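Local coordinates for GH62 arabinofuranosidase (Podospora anserina, PDB 4N4B), which probably hydrolyses terminal non-reducing alpha-L-arabinofuranoside residues of xylan, as a secreted glycoside hydrolase of family 62, at residues 74-79 / 306-311. Residues are numbered along the deposited sequence; the frame is centred on the assembly and turned at random.
Sequences VYFTFA and RFMYQG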
ATOM      1  N   VAL A  74       3.014   0.019  12.948  1.00  7.23           N
ATOM      2  CA  VAL A  74       3.176   1.261  13.701  1.00  7.66           C
ATOM      3  C   VAL A  74       2.260   2.337  13.128  1.00  7.75           C
ATOM      4  O   VAL A  74       2.024   2.351  11.960  1.00  8.35           O
ATOM      5  CB  VAL A  74       4.670   1.705  13.725  1.00  7.98           C
ATOM      6  CG1 VAL A  74       5.181   2.108  12.310  1.00  8.60           C
ATOM      7  CG2 VAL A  74       4.918   2.856  14.704  1.00  8.32           C
ATOM      8  N   TYR A  75       1.786   3.220  14.016  1.00  8.02           N
ATOM      9  CA  TYR A  75       0.984   4.434  13.658  1.00  7.62           C
ATOM     10  C   TYR A  75       1.766   5.679  14.014  1.00  7.62           C
ATOM     11  O   TYR A  75       2.432   5.754  15.071  1.00  7.98           O
ATOM     12  CB  TYR A  75      -0.297   4.433  14.490  1.00  7.70           C
ATOM     13  CG  TYR A  75      -1.129   5.696  14.374  1.00  8.74           C
ATOM     14  CD1 TYR A  75      -1.776   6.061  13.221  1.00  8.00           C
ATOM     15  CD2 TYR A  75      -1.198   6.567  15.465  1.00  8.44           C
ATOM     16  CE1 TYR A  75      -2.457   7.226  13.129  1.00  9.52           C
ATOM     17  CE2 TYR A  75      -1.941   7.746  15.435  1.00  9.38           C
ATOM     18  CZ  TYR A  75      -2.534   8.071  14.293  1.00  8.88           C
ATOM     19  OH  TYR A  75      -3.301   9.263  14.201  1.00 11.74           O
ATOM     20  N   PHE A  76       1.712   6.648  13.168  1.00  7.34           N
ATOM     21  CA  PHE A  76       2.233   7.983  13.476  1.00  7.54           C
ATOM     22  C   PHE A  76       1.478   9.014  12.710  1.00  8.31           C
ATOM     23  O   PHE A  76       0.792   8.759  11.709  1.00  8.82           O
ATOM     24  CB  PHE A  76       3.754   8.042  13.306  1.00  9.51           C
ATOM     25  CG  PHE A  76       4.262   7.679  11.936  1.00  9.48           C
ATOM     26  CD1 PHE A  76       4.437   6.333  11.609  1.00 10.02           C
ATOM     27  CD2 PHE A  76       4.545   8.651  10.986  1.00  9.28           C
ATOM     28  CE1 PHE A  76       4.907   5.999  10.312  1.00  8.92           C
ATOM     29  CE2 PHE A  76       5.014   8.256   9.731  1.00 10.13           C
ATOM     30  CZ  PHE A  76       5.171   6.958   9.411  1.00 10.29           C
ATOM     31  N   THR A  77       1.646  10.311  13.096  1.00  9.25           N
ATOM     32  CA  THR A  77       0.842  11.407  12.601  1.00  9.27           C
ATOM     33  C   THR A  77       1.582  12.713  12.600  1.00  9.22           C
ATOM     34  O   THR A  77       2.474  12.866  13.444  1.00 10.99           O
ATOM     35  CB  THR A  77      -0.461  11.483  13.425  1.00 11.00           C
ATOM     36  OG1 THR A  77      -1.310  12.554  12.944  1.00 10.92           O
ATOM     37  CG2 THR A  77      -0.228  11.628  14.876  1.00 11.77           C
ATOM     38  N   PHE A  78       1.291  13.588  11.683  1.00  9.80           N
ATOM     39  CA  PHE A  78       2.007  14.841  11.578  1.00 10.17           C
ATOM     40  C   PHE A  78       1.204  15.716  10.659  1.00 10.95           C
ATOM     41  O   PHE A  78       0.550  15.267   9.811  1.00 11.04           O
ATOM     42  CB  PHE A  78       3.442  14.627  10.970  1.00 11.51           C
ATOM     43  CG  PHE A  78       3.449  13.786   9.729  1.00 10.46           C
ATOM     44  CD1 PHE A  78       3.519  12.425   9.839  1.00 11.11           C
ATOM     45  CD2 PHE A  78       3.340  14.337   8.499  1.00 10.86           C
ATOM     46  CE1 PHE A  78       3.492  11.624   8.733  1.00 10.90           C
ATOM     47  CE2 PHE A  78       3.296  13.541   7.385  1.00 12.41           C
ATOM     48  CZ  PHE A  78       3.348  12.159   7.506  1.00 11.91           C
ATOM     49  N   ALA A  79       1.369  17.011  10.846  1.00 11.84           N
ATOM     50  CA  ALA A  79       0.789  17.964   9.947  1.00 13.40           C
ATOM     51  C   ALA A  79       1.709  18.223   8.727  1.00 15.20           C
ATOM     52  O   ALA A  79       1.619  17.556   7.781  1.00 15.21           O
ATOM     53  CB  ALA A  79       0.447  19.250  10.697  1.00 14.53           C
ATOM     54  N   ARG A 306       0.245  12.926  -4.435  1.00  9.66           N
ATOM     55  CA  ARG A 306       1.488  12.747  -3.730  1.00  9.35           C
ATOM     56  C   ARG A 306       1.435  11.306  -3.212  1.00 10.58           C
ATOM     57  O   ARG A 306       0.361  10.759  -2.853  1.00 10.24           O
ATOM     58  CB  ARG A 306       1.525  13.696  -2.539  1.00 12.22           C
ATOM     59  CG  ARG A 306       1.514  15.221  -2.893  1.00 14.86           C
ATOM     60  CD  ARG A 306       0.144  15.758  -2.941  1.00 19.61           C
ATOM     61  NE  ARG A 306      -0.378  15.899  -1.583  1.00 23.59           N
ATOM     62  CZ  ARG A 306      -1.655  15.885  -1.218  1.00 26.72           C
ATOM     63  NH1 ARG A 306      -2.687  15.713  -2.130  1.00 27.56           N
ATOM     64  NH2 ARG A 306      -1.931  16.059   0.042  1.00 25.99           N
ATOM     65  N   PHE A 307       2.590  10.673  -3.208  1.00  9.66           N
ATOM     66  CA  PHE A 307       2.709   9.210  -2.999  1.00  9.66           C
ATOM     67  C   PHE A 307       3.787   9.011  -1.920  1.00  8.76           C
ATOM     68  O   PHE A 307       4.974   9.401  -2.138  1.00  9.50           O
ATOM     69  CB  PHE A 307       3.047   8.529  -4.291  1.00 10.96           C
ATOM     70  CG  PHE A 307       3.137   7.018  -4.259  1.00  9.31           C
ATOM     71  CD1 PHE A 307       1.999   6.219  -4.351  1.00  8.84           C
ATOM     72  CD2 PHE A 307       4.370   6.380  -4.272  1.00 10.70           C
ATOM     73  CE1 PHE A 307       2.077   4.846  -4.423  1.00 10.19           C
ATOM     74  CE2 PHE A 307       4.456   5.008  -4.330  1.00 10.61           C
ATOM     75  CZ  PHE A 307       3.319   4.193  -4.356  1.00 10.31           C
ATOM     76  N   MET A 308       3.429   8.547  -0.722  1.00  7.04           N
ATOM     77  CA  MET A 308       4.407   8.184   0.283  1.00  7.24           C
ATOM     78  C   MET A 308       4.966   6.854  -0.123  1.00  7.83           C
ATOM     79  O   MET A 308       4.193   5.936  -0.378  1.00  8.61           O
ATOM     80  CB  MET A 308       3.756   8.138   1.650  1.00  8.07           C
ATOM     81  CG  MET A 308       4.790   8.227   2.754  1.00  8.88           C
ATOM     82  SD  MET A 308       4.058   8.061   4.381  1.00  9.30           S
ATOM     83  CE  MET A 308       5.294   8.739   5.431  1.00 11.22           C
ATOM     84  N   TYR A 309       6.289   6.714  -0.144  1.00  7.71           N
ATOM     85  CA  TYR A 309       6.944   5.488  -0.619  1.00  7.31           C
ATOM     86  C   TYR A 309       8.083   5.126   0.243  1.00  7.76           C
ATOM     87  O   TYR A 309       8.599   5.893   1.046  1.00  8.11           O
ATOM     88  CB  TYR A 309       7.325   5.641  -2.080  1.00  8.28           C
ATOM     89  CG  TYR A 309       8.603   6.479  -2.243  1.00  9.10           C
ATOM     90  CD1 TYR A 309       8.612   7.864  -2.154  1.00  8.47           C
ATOM     91  CD2 TYR A 309       9.828   5.867  -2.487  1.00  9.27           C
ATOM     92  CE1 TYR A 309       9.753   8.619  -2.307  1.00  9.74           C
ATOM     93  CE2 TYR A 309      10.978   6.609  -2.686  1.00  8.80           C
ATOM     94  CZ  TYR A 309      10.903   7.979  -2.579  1.00  9.70           C
ATOM     95  OH  TYR A 309      12.109   8.701  -2.805  1.00 10.89           O
ATOM     96  N   GLN A 310       8.571   3.909   0.047  1.00  8.37           N
ATOM     97  CA  GLN A 310       9.791   3.425   0.715  1.00  7.68           C
ATOM     98  C   GLN A 310      10.942   3.333  -0.292  1.00  7.70           C
ATOM     99  O   GLN A 310      10.777   2.898  -1.432  1.00  7.98           O
ATOM    100  CB  GLN A 310       9.551   2.086   1.398  1.00  8.83           C
ATOM    101  CG  GLN A 310       9.260   0.943   0.489  1.00  9.29           C
ATOM    102  CD  GLN A 310       9.040  -0.346   1.238  1.00  9.58           C
ATOM    103  OE1 GLN A 310       8.602  -0.401   2.369  1.00 10.22           O
ATOM    104  NE2 GLN A 310       9.319  -1.470   0.540  1.00 10.00           N
ATOM    105  N   GLY A 311      12.063   3.704   0.252  1.00  8.60           N
ATOM    106  CA  GLY A 311      13.298   3.623  -0.467  1.00  8.26           C
ATOM    107  C   GLY A 311      14.452   3.184   0.441  1.00  8.38           C
ATOM    108  O   GLY A 311      14.296   3.079   1.561  1.00  8.87           O
TER
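Met308 reaches from one blade of the five-bladed beta-propeller to Phe76 and Phe78 of the next. Strand 70-78 belongs to the four-stranded antiparallel sheet that starts with strand 46-55. Strand 306-311 lies in the last blade, where strand 28-30 from the start of the chain sits beside strand 326-332 and so closes the ring.

The contact between the segments is wholly apolar and buried, with no hydrogen bond across it. It is small; about 73 Å² is buried in total. Met308 is extended, with all three side-chain torsions near anti (chi3 -161°), and this carries its methyl group across to the two rings. Phe76 and Phe78 alternate with Thr77 along their strand, so both rings lie on the same side of the sheet. Pro50 and Ile52 of strand 46-55 also touch Met308, while Val61 touches both phenylalanines. His59 stacks on Phe78.

The methionine side chain is about 9 Å from that of His285, a calcium-binding residue, and about 10 Å from the bound calcium ion.

Met308 CE comes in at the rim of the Phe76 ring, close to the plane of the ring, 4.3 Å from Phe76 CE2. The same methyl meets Phe78 obliquely, with Met308 CE 4.4 Å from Phe78 CZ.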